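Local coordinates for multi-copper Oxidase CueO (Ochrobactrum, PDB 6EVG), which oxidises phenolic compounds, probably with reduction of dioxygen at its copper centres, and is active towards lignin model compounds and lignosulfonate, at residues I219-I224 / E271-F276; L23-L28 / D169-V174; E212-A217 / R300-A305; L243-S248 / E257-L262; R236-R241 / E280-L285. One frame throughout, in Å; residues are numbered along the deposited sequence.

Interaction 1. Residues I219-I224 / E271-F276; sequences IVRLRI and EVLVDF
Arg221 turns the NE side of its guanidinium edge to Glu271 in a salt bridge, and NE and NH2 both donate to OE1, NH2 at 2.8 Å on the syn lone pair. The guanidinium and carboxylate planes are only 11° apart. Over one face of the Arg221 group lies Arg223 NH2, above its centre. Arg223 NH1, 3.3 Å from the same Glu271 OE1, completes a salt-bridge network, but the oxygen sits over the Arg223 face and no N-H points at it. Arg223 NE pairs with Asp170 and Arg221 NH1 with Asp157. At the other end the Phe276 ring has Val274 CG1 on one face, while Val220 CG2 meets CD2 obliquely at 3.7 Å. Between these ends runs an antiparallel ladder of a cupredoxin-type sheet, in which Val220 pairs with Val274 and Leu222 with Val272 by two backbone bonds each. With CG anti to the carbonyl carbon (chi1 -56°), Glu271 extends alongside Arg223. On the opposite sheet face, Leu222 CB packs against Val272 CG2 at 3.8 Å and Leu222 CD1 against Val274 CG2.

Interaction 2. Residues L23-L28 / D169-V174; sequences LPLPPL and DDIPLV
Leu23 CD2 fits against two branches at once, Ile171 CG2 at 3.7 Å and Leu173 CD2 at 3.8 Å. It crosses the Leu173 side chain at about a right angle and that of Ile171 at a slant. Leu23 reaches there with CG anti to its N (chi1 180°), while Ile171 keeps CG1 beside its own N (chi1 -59°) and offers the CG2 branch. Next along the chain, Leu25 CD2 comes across the Pro172 ring and rests 4.0 Å from its CD. The two proline rings of Pro26 and Pro172 then slide past each other in opposite directions, Pro26 CD lying 3.7 Å from Pro172 CG. Around this first shell, Leu149 of strand 148-153 touches both prolines. Asn206 ND2 links the two backbones by donating to Pro24 O and to Pro172 O, and Tyr166 OH holds Pro26 O. The N-terminal segment is thereby laid across strand 170-178, an inner strand of the seven-strand sheet in the middle cupredoxin-type domain. No hydrogen bond passes directly between the two segments, so their direct fit depends on the shapes of aliphatic branches and rings, with Asn206 adding a polar link between them.

Interaction 3. Residues E212-A217 / R300-A305; sequences EARVPA and RFVVDA
Val302 is the bump that two longer side chains wrap: its CG1 sits 3.6 Å from Glu212 CD, and its CG2 presses on Arg214 CG. The Arg214 chain bends back at chi3 (76°), so that NH1 comes obliquely to within 3.4 Å of Val302 CG2 and the guanidinium edge turns towards Asp304 OD2 in a long salt bridge, NE to OD2 3.8 Å. Glu212 runs alongside Arg300, with OE1 3.6 Å from Arg300 CD, although Arg300 NH1 bonds to Asp283. With Glu212 cut back to an alanine, Val302 CG1 would probably lose its cover and the Arg300 arm the carboxylate running beside it. On the reverse face, Val215 CG1 meets the edge of the Phe301 ring, 4.0 Å from CD1, and Ala213 CB fits beside that ring obliquely. Further on, Ala217 CB abuts Val303 CG1 at 3.6 Å. Four backbone bonds, Ala213 N to Arg300 O first and Asp304 N to Val215 O last, knit a parallel pair. Strand 212-215 is an edge strand of its five-strand sheet; strand 295-303 separates it from strand 282-287, and Val215 and Phe301 pack towards strand 219-226.

Interaction 4. Residues L243-S248 / E257-L262; sequences LLVVAS and EPVERL
Leu243 N donates to Val259 O at 2.9 Å in a nearly straight bond (173°), and Val259 N returns one to Leu243 O. Two residues on, Val245 N meets Glu257 O at 2.9 Å, yet stands 44° above the carbonyl plane; the return bond from Glu257 N to Val245 O is stretched to 3.2 Å. Within the beta hairpin of strands 243-248 and 251-259, the Val245-Glu257 pair is thus bonded less regularly than Leu243-Val259. Between the two bonded pairs, Leu244 faces Pro258 in a non-hydrogen-bonded pair. Because Leu244 holds CG anti to its N (chi1 179°), CD1 reaches over the peptide leading into the proline, 3.6 Å from Glu257 C. On the other face Val245 CG2 touches Val259 CG2 at 4.0 Å, crossing obliquely, and Leu243 CD1 reaches Leu262 CB at 4.1 Å. His456 lies against Val245, Val259 and Leu262, and its ND1 bonds to Glu257 OE1. Val246 and Ala247 both lie opposite Glu271, a classic beta bulge on the far edge of strand 243-248. That strand sits between strand 251-259, an edge strand of the seven-strand sheet, and strand 269-275, while Leu262 starts strand 262-264 in the sheet packed against it.

Interaction 5. Residues R236-R241 / E280-L285; sequences RLSDNR and EATDLL
Arg236 N and O both bond to Leu285, which opens a short antiparallel ladder between inner strands of the five-strand cupredoxin-type sheet; the extended Arg236 arm passes Leu285 CD1 obliquely, 3.7 Å from NH2. That arm also donates from NH1 to Asn240 OD1, and NE pairs with Asp295. Leu237 follows, with CD2 4.0 Å from Leu284 CD1 on the face opposite to Arg236, and it starts a type I turn that ends at Asn240. Just past the ladder, Ser238 exchanges two bonds with Asp283: its N gives to Asp283 O at 2.8 Å, while its OG, turned between the backbone N and carbonyl carbon (chi1 57°), accepts from Asp283 N at 3.0 Å in a nearly straight bond. Asp239 makes an Asx turn, OD1 taking the N of Arg241 from above the carboxylate plane. The same carboxylate holds the Arg241 guanidinium side-on and in plane, NE to OD1 and NH2 to OD2 at 2.7 Å. Thr282 CG2 sits under one face of that flat group. A leucine replacing Arg241 would probably leave the Asp239 carboxylate without its charged mate, less firmly held though still bonded to the backbone N, and Glu280 O without its link to this loop. Besides a weak direct bond from Arg241 NH2, that link runs through one water, which accepts from Arg241 NH1 and donates to Glu280 O at 2.6 Å.

In the fold
Interactions 1, 2 and 4 all reach the seven-strand sheet, while 3 and 5 share the five-strand sheet facing it. Centres of interactions 1 and 4 are about 9 Å apart and are joined by Leu273 N to Leu244 O at 2.8 Å; interaction 2 adjoins the other side of strand 219-226 through Arg223 O and Leu173 N. Phe276 packs on Phe301 between 1 and 3, and Val274 CG1 lies 3.4 Å from Leu237 CD1 between 1 and 5, so interaction 1 touches all the others. Arg300 with Asp283 bridges 3 and 5. None of the five includes the copper ligands His434, Cys490 and His495, which lie in the C-terminal part of the chain.

Interaction 1. Residues I219-I224 / E271-F276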
# COMPACT_ATOMS: atom_id res chain seq x y z
N ILE A 219 11.48 1.56 -22.66
CA ILE A 219 11.00 2.14 -21.37
C ILE A 219 9.93 1.21 -20.79
O ILE A 219 8.95 0.84 -21.45
CB ILE A 219 10.40 3.53 -21.63
CG1 ILE A 219 11.30 4.49 -22.34
CG2 ILE A 219 9.88 4.11 -20.29
CD1 ILE A 219 12.52 4.76 -21.66
N VAL A 220 10.14 0.84 -19.52
CA VAL A 220 9.27 -0.07 -18.80
C VAL A 220 8.70 0.64 -17.60
O VAL A 220 9.40 1.31 -16.86
CB VAL A 220 10.06 -1.33 -18.42
CG1 VAL A 220 9.28 -2.25 -17.46
CG2 VAL A 220 10.46 -2.08 -19.66
N ARG A 221 7.39 0.44 -17.37
CA ARG A 221 6.67 0.96 -16.21
C ARG A 221 6.62 -0.11 -15.13
O ARG A 221 6.14 -1.23 -15.41
CB ARG A 221 5.29 1.36 -16.66
CG ARG A 221 4.33 1.93 -15.68
CD ARG A 221 2.99 2.21 -16.48
NE ARG A 221 2.04 2.98 -15.72
CZ ARG A 221 0.90 3.38 -16.29
NH1 ARG A 221 0.68 3.08 -17.59
NH2 ARG A 221 0.03 4.06 -15.58
N LEU A 222 7.09 0.23 -13.94
CA LEU A 222 7.02 -0.66 -12.77
C LEU A 222 6.07 0.00 -11.80
O LEU A 222 6.25 1.15 -11.38
CB LEU A 222 8.41 -0.81 -12.13
CG LEU A 222 9.53 -1.30 -13.08
CD1 LEU A 222 10.88 -1.28 -12.36
CD2 LEU A 222 9.23 -2.69 -13.60
N ARG A 223 5.02 -0.75 -11.41
CA ARG A 223 4.02 -0.27 -10.47
C ARG A 223 4.35 -0.93 -9.14
O ARG A 223 4.12 -2.13 -8.95
CB ARG A 223 2.62 -0.59 -10.94
CG ARG A 223 2.29 -0.02 -12.31
CD ARG A 223 0.83 0.03 -12.57
NE ARG A 223 0.47 0.24 -13.95
CZ ARG A 223 -0.61 0.90 -14.36
NH1 ARG A 223 -1.27 1.70 -13.52
NH2 ARG A 223 -1.00 0.74 -15.58
N ILE A 224 4.98 -0.16 -8.22
CA ILE A 224 5.61 -0.72 -7.02
C ILE A 224 4.70 -0.43 -5.80
O ILE A 224 4.33 0.69 -5.55
CB ILE A 224 6.99 -0.11 -6.78
CG1 ILE A 224 7.88 -0.27 -8.07
CG2 ILE A 224 7.64 -0.81 -5.59
CD1 ILE A 224 9.26 0.38 -7.94
N GLU A 271 4.59 4.56 -9.18
CA GLU A 271 4.80 4.06 -10.56
C GLU A 271 6.04 4.76 -11.12
O GLU A 271 6.13 6.01 -11.04
CB GLU A 271 3.60 4.34 -11.44
CG GLU A 271 2.27 3.78 -10.93
CD GLU A 271 1.13 3.97 -11.88
OE1 GLU A 271 1.29 3.72 -13.07
OE2 GLU A 271 0.07 4.42 -11.43
N VAL A 272 6.97 3.96 -11.62
CA VAL A 272 8.24 4.49 -12.12
C VAL A 272 8.49 3.96 -13.51
O VAL A 272 8.07 2.87 -13.90
CB VAL A 272 9.38 4.13 -11.19
CG1 VAL A 272 9.13 4.66 -9.79
CG2 VAL A 272 9.74 2.67 -11.20
N LEU A 273 9.20 4.76 -14.30
CA LEU A 273 9.68 4.32 -15.62
C LEU A 273 11.18 4.12 -15.54
O LEU A 273 11.90 4.99 -15.06
CB LEU A 273 9.34 5.35 -16.69
CG LEU A 273 7.90 5.75 -16.86
CD1 LEU A 273 7.67 6.66 -18.02
CD2 LEU A 273 6.92 4.67 -16.88
N VAL A 274 11.63 3.01 -16.11
CA VAL A 274 13.04 2.65 -16.16
C VAL A 274 13.37 2.36 -17.62
O VAL A 274 12.65 1.66 -18.30
CB VAL A 274 13.36 1.44 -15.25
CG1 VAL A 274 14.82 1.01 -15.41
CG2 VAL A 274 13.02 1.74 -13.82
N ASP A 275 14.49 2.93 -18.10
CA ASP A 275 14.94 2.72 -19.47
C ASP A 275 15.85 1.52 -19.54
O ASP A 275 16.96 1.56 -19.02
CB ASP A 275 15.63 3.98 -19.99
CG ASP A 275 15.88 3.94 -21.49
OD1 ASP A 275 15.65 2.94 -22.13
OD2 ASP A 275 16.28 5.02 -21.98
N PHE A 276 15.41 0.46 -20.24
CA PHE A 276 16.19 -0.76 -20.45
C PHE A 276 16.82 -0.82 -21.84
O PHE A 276 17.35 -1.85 -22.24
CB PHE A 276 15.34 -2.00 -20.12
CG PHE A 276 15.02 -2.16 -18.65
CD1 PHE A 276 15.94 -2.69 -17.76
CD2 PHE A 276 13.80 -1.82 -18.17
CE1 PHE A 276 15.59 -2.87 -16.42
CE2 PHE A 276 13.46 -2.03 -16.84
CZ PHE A 276 14.35 -2.50 -15.96

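Interaction 2. Residues L23-L28 / D169-V174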
# COMPACT_ATOMS: atom_id res chain seq x y z
N LEU A 23 9.62 -14.06 -12.50
CA LEU A 23 8.72 -13.20 -11.72
C LEU A 23 7.26 -13.60 -12.05
O LEU A 23 6.83 -13.47 -13.17
CB LEU A 23 8.94 -11.78 -12.10
CG LEU A 23 8.06 -10.76 -11.36
CD1 LEU A 23 8.49 -10.57 -9.94
CD2 LEU A 23 7.97 -9.43 -12.11
N PRO A 24 6.47 -13.99 -11.03
CA PRO A 24 5.04 -14.21 -11.22
C PRO A 24 4.30 -12.91 -11.45
O PRO A 24 4.68 -11.90 -10.88
CB PRO A 24 4.63 -14.82 -9.89
CG PRO A 24 5.75 -15.17 -9.13
CD PRO A 24 6.87 -14.35 -9.67
N LEU A 25 3.27 -12.98 -12.26
CA LEU A 25 2.43 -11.83 -12.53
C LEU A 25 1.04 -12.04 -11.95
O LEU A 25 0.45 -13.09 -12.14
CB LEU A 25 2.31 -11.65 -14.06
CG LEU A 25 3.37 -11.03 -14.85
CD1 LEU A 25 3.04 -11.29 -16.30
CD2 LEU A 25 3.29 -9.53 -14.56
N PRO A 26 0.54 -11.09 -11.20
CA PRO A 26 -0.87 -11.21 -10.73
C PRO A 26 -1.77 -11.38 -11.96
O PRO A 26 -1.63 -10.62 -12.93
CB PRO A 26 -1.12 -9.89 -10.00
CG PRO A 26 0.25 -9.48 -9.55
CD PRO A 26 1.14 -9.85 -10.71
N PRO A 27 -2.73 -12.31 -11.94
CA PRO A 27 -3.59 -12.42 -13.09
C PRO A 27 -4.44 -11.15 -13.26
O PRO A 27 -4.92 -10.58 -12.29
CB PRO A 27 -4.46 -13.63 -12.73
CG PRO A 27 -4.10 -14.09 -11.48
CD PRO A 27 -2.97 -13.34 -10.91
N LEU A 28 -4.67 -10.78 -14.51
CA LEU A 28 -5.50 -9.61 -14.81
C LEU A 28 -6.96 -10.00 -14.75
O LEU A 28 -7.38 -10.97 -15.44
CB LEU A 28 -5.15 -9.12 -16.21
CG LEU A 28 -5.96 -8.00 -16.78
CD1 LEU A 28 -5.81 -6.71 -15.98
CD2 LEU A 28 -5.61 -7.73 -18.25
N ASP A 169 5.63 -4.48 -20.67
CA ASP A 169 6.31 -3.26 -20.30
C ASP A 169 5.58 -2.46 -19.21
O ASP A 169 5.94 -1.37 -18.93
CB ASP A 169 6.60 -2.37 -21.53
CG ASP A 169 5.37 -1.86 -22.19
OD1 ASP A 169 4.25 -2.08 -21.66
OD2 ASP A 169 5.52 -1.21 -23.28
N ASP A 170 4.59 -3.10 -18.56
CA ASP A 170 3.83 -2.51 -17.45
C ASP A 170 3.70 -3.66 -16.44
O ASP A 170 2.90 -4.57 -16.65
CB ASP A 170 2.50 -2.00 -17.96
CG ASP A 170 1.63 -1.39 -16.89
OD1 ASP A 170 2.12 -1.18 -15.74
OD2 ASP A 170 0.45 -1.05 -17.21
N ILE A 171 4.52 -3.61 -15.39
CA ILE A 171 4.73 -4.73 -14.52
C ILE A 171 4.55 -4.31 -13.06
O ILE A 171 5.19 -3.39 -12.61
CB ILE A 171 6.18 -5.31 -14.68
CG1 ILE A 171 6.42 -5.74 -16.15
CG2 ILE A 171 6.42 -6.46 -13.74
CD1 ILE A 171 7.84 -6.03 -16.48
N PRO A 172 3.65 -4.99 -12.33
CA PRO A 172 3.49 -4.70 -10.89
C PRO A 172 4.53 -5.46 -10.08
O PRO A 172 4.82 -6.63 -10.37
CB PRO A 172 2.08 -5.21 -10.58
CG PRO A 172 1.92 -6.37 -11.51
CD PRO A 172 2.70 -6.02 -12.77
N LEU A 173 5.05 -4.76 -9.04
CA LEU A 173 6.03 -5.35 -8.12
C LEU A 173 5.53 -5.13 -6.70
O LEU A 173 5.51 -4.00 -6.20
CB LEU A 173 7.41 -4.69 -8.24
CG LEU A 173 8.04 -4.72 -9.66
CD1 LEU A 173 9.40 -3.95 -9.59
CD2 LEU A 173 8.23 -6.12 -10.20
N VAL A 174 5.18 -6.22 -6.03
CA VAL A 174 4.74 -6.17 -4.64
C VAL A 174 5.92 -6.64 -3.78
O VAL A 174 6.31 -7.82 -3.80
CB VAL A 174 3.50 -7.08 -4.40
CG1 VAL A 174 3.10 -6.99 -2.94
CG2 VAL A 174 2.38 -6.69 -5.34

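Interaction 3. Residues E212-A217 / R300-A305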
# COMPACT_ATOMS: atom_id res chain seq x y z
N GLU A 212 13.40 -13.31 -11.40
CA GLU A 212 14.00 -12.65 -12.54
C GLU A 212 12.89 -12.28 -13.52
O GLU A 212 12.05 -13.12 -13.88
CB GLU A 212 15.01 -13.56 -13.21
CG GLU A 212 15.85 -12.93 -14.29
CD GLU A 212 17.06 -13.80 -14.66
OE1 GLU A 212 18.00 -13.89 -13.81
OE2 GLU A 212 17.03 -14.40 -15.74
N ALA A 213 12.88 -11.02 -13.96
CA ALA A 213 11.96 -10.51 -14.96
C ALA A 213 12.69 -10.30 -16.27
O ALA A 213 13.76 -9.70 -16.28
CB ALA A 213 11.31 -9.22 -14.54
N ARG A 214 12.09 -10.71 -17.37
CA ARG A 214 12.56 -10.37 -18.72
C ARG A 214 11.83 -9.16 -19.22
O ARG A 214 10.60 -9.11 -19.10
CB ARG A 214 12.40 -11.59 -19.66
CG ARG A 214 13.17 -12.82 -19.17
CD ARG A 214 13.12 -13.98 -20.13
NE ARG A 214 14.00 -13.75 -21.26
CZ ARG A 214 15.34 -13.88 -21.24
NH1 ARG A 214 15.97 -14.28 -20.12
NH2 ARG A 214 16.05 -13.60 -22.33
N VAL A 215 12.57 -8.19 -19.78
CA VAL A 215 11.95 -6.94 -20.21
C VAL A 215 12.44 -6.59 -21.61
O VAL A 215 13.55 -7.00 -22.01
CB VAL A 215 12.25 -5.78 -19.24
CG1 VAL A 215 11.47 -5.96 -17.93
CG2 VAL A 215 13.74 -5.62 -18.99
N PRO A 216 11.65 -5.84 -22.38
CA PRO A 216 12.13 -5.30 -23.65
C PRO A 216 13.22 -4.25 -23.44
O PRO A 216 13.30 -3.64 -22.37
CB PRO A 216 10.87 -4.71 -24.29
CG PRO A 216 10.05 -4.32 -23.06
CD PRO A 216 10.30 -5.34 -22.04
N ALA A 217 14.00 -4.02 -24.50
CA ALA A 217 14.99 -2.96 -24.51
C ALA A 217 14.30 -1.64 -24.85
O ALA A 217 14.49 -1.06 -25.91
CB ALA A 217 16.10 -3.27 -25.50
N ARG A 300 16.10 -9.48 -10.22
CA ARG A 300 16.93 -9.16 -11.39
C ARG A 300 16.08 -8.88 -12.60
O ARG A 300 15.08 -9.56 -12.79
CB ARG A 300 17.90 -10.33 -11.64
CG ARG A 300 18.89 -10.05 -12.81
CD ARG A 300 20.01 -11.05 -12.79
NE ARG A 300 21.08 -10.80 -13.72
CZ ARG A 300 22.09 -9.91 -13.62
NH1 ARG A 300 22.14 -8.99 -12.68
NH2 ARG A 300 23.06 -9.92 -14.55
N PHE A 301 16.50 -7.93 -13.41
CA PHE A 301 15.91 -7.65 -14.73
C PHE A 301 16.94 -8.05 -15.79
O PHE A 301 18.10 -7.63 -15.73
CB PHE A 301 15.62 -6.16 -14.89
CG PHE A 301 14.55 -5.67 -13.99
CD1 PHE A 301 13.22 -5.79 -14.35
CD2 PHE A 301 14.83 -5.08 -12.78
CE1 PHE A 301 12.23 -5.31 -13.55
CE2 PHE A 301 13.79 -4.63 -11.93
CZ PHE A 301 12.50 -4.74 -12.35
N VAL A 302 16.50 -8.81 -16.78
CA VAL A 302 17.29 -9.19 -17.93
C VAL A 302 16.56 -8.73 -19.20
O VAL A 302 15.37 -8.85 -19.28
CB VAL A 302 17.57 -10.68 -17.94
CG1 VAL A 302 18.36 -11.14 -16.72
CG2 VAL A 302 16.36 -11.50 -18.16
N VAL A 303 17.29 -8.16 -20.12
CA VAL A 303 16.70 -7.68 -21.36
C VAL A 303 16.58 -8.79 -22.38
O VAL A 303 17.54 -9.48 -22.58
CB VAL A 303 17.49 -6.52 -21.94
CG1 VAL A 303 16.86 -5.96 -23.19
CG2 VAL A 303 17.59 -5.41 -20.89
N ASP A 304 15.38 -8.91 -22.97
CA ASP A 304 15.15 -9.92 -24.00
C ASP A 304 15.09 -9.22 -25.32
O ASP A 304 14.13 -8.48 -25.62
CB ASP A 304 13.84 -10.69 -23.75
CG ASP A 304 13.55 -11.76 -24.80
OD1 ASP A 304 14.21 -11.79 -25.86
OD2 ASP A 304 12.62 -12.57 -24.56
N ALA A 305 16.10 -9.55 -26.12
CA ALA A 305 16.29 -8.99 -27.43
C ALA A 305 15.20 -9.35 -28.43
O ALA A 305 15.15 -8.70 -29.47
CB ALA A 305 17.67 -9.43 -27.98

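Interaction 4. Residues L243-S248 / E257-L262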
# COMPACT_ATOMS: atom_id res chain seq x y z
N LEU A 243 15.16 6.10 -11.79
CA LEU A 243 13.77 5.69 -11.67
C LEU A 243 12.94 6.94 -11.90
O LEU A 243 12.95 7.84 -11.04
CB LEU A 243 13.47 5.03 -10.35
CG LEU A 243 14.44 3.94 -9.84
CD1 LEU A 243 14.02 3.55 -8.44
CD2 LEU A 243 14.79 2.88 -10.82
N LEU A 244 12.24 7.04 -13.03
CA LEU A 244 11.47 8.23 -13.31
C LEU A 244 10.08 8.07 -12.65
O LEU A 244 9.26 7.29 -13.12
CB LEU A 244 11.32 8.48 -14.81
CG LEU A 244 10.47 9.72 -15.18
CD1 LEU A 244 11.16 11.00 -14.73
CD2 LEU A 244 10.24 9.73 -16.65
N VAL A 245 9.86 8.80 -11.55
CA VAL A 245 8.60 8.62 -10.82
C VAL A 245 7.51 9.42 -11.52
O VAL A 245 7.63 10.65 -11.65
CB VAL A 245 8.73 9.05 -9.35
CG1 VAL A 245 7.39 8.72 -8.67
CG2 VAL A 245 9.86 8.35 -8.65
N VAL A 246 6.47 8.73 -11.98
CA VAL A 246 5.37 9.36 -12.66
C VAL A 246 4.08 9.42 -11.83
O VAL A 246 3.19 10.20 -12.21
CB VAL A 246 5.07 8.71 -14.02
CG1 VAL A 246 6.26 8.86 -14.96
CG2 VAL A 246 4.64 7.24 -13.93
N ALA A 247 3.98 8.67 -10.76
CA ALA A 247 2.74 8.65 -9.96
C ALA A 247 3.05 8.10 -8.60
O ALA A 247 3.96 7.31 -8.40
CB ALA A 247 1.69 7.77 -10.62
N SER A 248 2.19 8.51 -7.64
CA SER A 248 2.11 7.82 -6.34
C SER A 248 0.65 7.41 -6.09
O SER A 248 -0.10 7.24 -7.06
CB SER A 248 2.75 8.64 -5.21
OG SER A 248 2.87 7.87 -4.00
N GLU A 257 9.73 13.03 -11.89
CA GLU A 257 11.01 13.28 -11.29
C GLU A 257 11.88 12.05 -11.31
O GLU A 257 11.48 11.04 -10.77
CB GLU A 257 10.80 13.70 -9.81
CG GLU A 257 12.15 14.06 -9.13
CD GLU A 257 12.11 14.25 -7.62
OE1 GLU A 257 11.12 13.91 -6.95
OE2 GLU A 257 13.15 14.68 -7.08
N PRO A 258 13.13 12.12 -11.86
CA PRO A 258 14.05 10.99 -11.71
C PRO A 258 14.64 10.95 -10.34
O PRO A 258 15.10 11.99 -9.81
CB PRO A 258 15.10 11.24 -12.79
CG PRO A 258 15.09 12.72 -12.95
CD PRO A 258 13.72 13.24 -12.61
N VAL A 259 14.66 9.78 -9.76
CA VAL A 259 15.35 9.55 -8.50
C VAL A 259 16.33 8.40 -8.66
O VAL A 259 16.13 7.52 -9.48
CB VAL A 259 14.43 9.33 -7.32
CG1 VAL A 259 13.45 10.48 -7.13
CG2 VAL A 259 13.70 8.08 -7.45
N GLU A 260 17.43 8.46 -7.91
CA GLU A 260 18.38 7.35 -7.92
C GLU A 260 18.06 6.27 -6.91
O GLU A 260 18.54 5.13 -7.07
CB GLU A 260 19.80 7.88 -7.75
CG GLU A 260 20.23 8.87 -8.81
CD GLU A 260 21.67 9.28 -8.59
OE1 GLU A 260 21.91 10.22 -7.77
OE2 GLU A 260 22.53 8.62 -9.18
N ARG A 261 17.30 6.61 -5.86
CA ARG A 261 16.90 5.63 -4.85
C ARG A 261 15.53 6.13 -4.35
O ARG A 261 15.32 7.32 -4.25
CB ARG A 261 17.91 5.49 -3.72
CG ARG A 261 17.54 4.32 -2.79
CD ARG A 261 18.51 4.13 -1.71
NE ARG A 261 19.83 3.67 -2.15
CZ ARG A 261 20.28 2.41 -2.04
NH1 ARG A 261 19.45 1.41 -1.74
NH2 ARG A 261 21.56 2.14 -2.24
N LEU A 262 14.60 5.22 -4.18
CA LEU A 262 13.20 5.53 -3.87
C LEU A 262 12.74 4.84 -2.58
O LEU A 262 12.83 3.63 -2.47
CB LEU A 262 12.33 5.07 -5.03
CG LEU A 262 10.80 5.18 -4.82
CD1 LEU A 262 10.37 6.65 -4.68
CD2 LEU A 262 10.11 4.57 -6.02

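Interaction 5. Residues R236-R241 / E280-L285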
# COMPACT_ATOMS: atom_id res chain seq x y z
N ARG A 236 16.98 0.91 -5.32
CA ARG A 236 17.75 1.43 -6.47
C ARG A 236 17.96 0.28 -7.43
O ARG A 236 17.85 -0.89 -7.06
CB ARG A 236 19.12 2.04 -6.05
CG ARG A 236 20.10 1.01 -5.51
CD ARG A 236 21.52 1.54 -5.54
NE ARG A 236 22.46 0.62 -4.95
CZ ARG A 236 23.73 0.51 -5.28
NH1 ARG A 236 24.23 1.14 -6.31
NH2 ARG A 236 24.47 -0.38 -4.62
N LEU A 237 18.44 0.63 -8.63
CA LEU A 237 19.03 -0.37 -9.51
C LEU A 237 20.54 -0.42 -9.29
O LEU A 237 21.15 0.55 -8.83
CB LEU A 237 18.71 -0.06 -10.99
CG LEU A 237 17.23 -0.35 -11.35
CD1 LEU A 237 16.65 0.17 -12.61
CD2 LEU A 237 16.80 -1.77 -11.18
N SER A 238 21.12 -1.59 -9.51
CA SER A 238 22.51 -1.85 -9.17
C SER A 238 23.48 -0.97 -9.98
O SER A 238 24.64 -0.82 -9.53
CB SER A 238 22.83 -3.32 -9.31
OG SER A 238 22.57 -3.79 -10.58
N ASP A 239 23.09 -0.47 -11.14
CA ASP A 239 23.89 0.47 -11.90
C ASP A 239 23.41 1.90 -11.74
O ASP A 239 23.83 2.80 -12.51
CB ASP A 239 23.98 0.07 -13.36
CG ASP A 239 22.69 0.09 -14.06
OD1 ASP A 239 21.63 0.52 -13.54
OD2 ASP A 239 22.74 -0.39 -15.23
N ASN A 240 22.57 2.17 -10.75
CA ASN A 240 22.14 3.52 -10.44
C ASN A 240 21.38 4.23 -11.49
O ASN A 240 21.22 5.44 -11.43
CB ASN A 240 23.31 4.39 -9.93
CG ASN A 240 23.95 3.80 -8.70
OD1 ASN A 240 23.28 3.55 -7.67
ND2 ASN A 240 25.25 3.57 -8.78
N ARG A 241 20.80 3.50 -12.46
CA ARG A 241 20.02 4.20 -13.49
C ARG A 241 18.79 4.82 -12.87
O ARG A 241 18.23 4.34 -11.89
CB ARG A 241 19.71 3.26 -14.65
CG ARG A 241 18.71 2.18 -14.35
CD ARG A 241 18.46 1.28 -15.55
NE ARG A 241 19.62 0.43 -15.78
CZ ARG A 241 19.69 -0.41 -16.77
NH1 ARG A 241 18.66 -0.50 -17.62
NH2 ARG A 241 20.73 -1.19 -16.85
N GLU A 280 21.51 -3.86 -20.91
CA GLU A 280 22.26 -4.46 -19.80
C GLU A 280 21.35 -4.96 -18.64
O GLU A 280 20.41 -4.18 -18.23
CB GLU A 280 23.23 -3.41 -19.23
CG GLU A 280 24.23 -2.88 -20.26
CD GLU A 280 25.19 -3.97 -20.82
OE1 GLU A 280 25.37 -5.02 -20.15
OE2 GLU A 280 25.78 -3.80 -21.92
N ALA A 281 21.63 -6.21 -18.12
CA ALA A 281 20.94 -6.73 -16.94
C ALA A 281 21.25 -5.91 -15.72
O ALA A 281 22.32 -5.31 -15.64
CB ALA A 281 21.28 -8.16 -16.64
N THR A 282 20.29 -5.84 -14.78
CA THR A 282 20.49 -5.02 -13.61
C THR A 282 19.65 -5.56 -12.50
O THR A 282 18.58 -6.14 -12.74
CB THR A 282 20.20 -3.54 -13.86
OG1 THR A 282 20.53 -2.75 -12.71
CG2 THR A 282 18.81 -3.28 -14.28
N ASP A 283 20.13 -5.38 -11.27
CA ASP A 283 19.41 -5.88 -10.07
C ASP A 283 18.71 -4.74 -9.35
O ASP A 283 19.23 -3.65 -9.22
CB ASP A 283 20.40 -6.56 -9.12
CG ASP A 283 21.03 -7.80 -9.73
OD1 ASP A 283 20.38 -8.53 -10.44
OD2 ASP A 283 22.24 -8.01 -9.50
N LEU A 284 17.51 -5.04 -8.84
CA LEU A 284 16.82 -4.14 -7.90
C LEU A 284 17.27 -4.49 -6.51
O LEU A 284 17.24 -5.66 -6.11
CB LEU A 284 15.30 -4.33 -8.04
CG LEU A 284 14.44 -3.32 -7.30
CD1 LEU A 284 14.49 -1.93 -7.93
CD2 LEU A 284 12.98 -3.80 -7.24
N LEU A 285 17.75 -3.46 -5.79
CA LEU A 285 18.33 -3.57 -4.47
C LEU A 285 17.58 -2.70 -3.48
O LEU A 285 16.97 -1.69 -3.89
CB LEU A 285 19.79 -3.08 -4.45
CG LEU A 285 20.70 -3.75 -5.53
CD1 LEU A 285 22.10 -3.12 -5.43
CD2 LEU A 285 20.82 -5.22 -5.32
O HOH W 1 23.90 -3.36 -14.58
O HOH W 2 18.91 -2.50 -19.47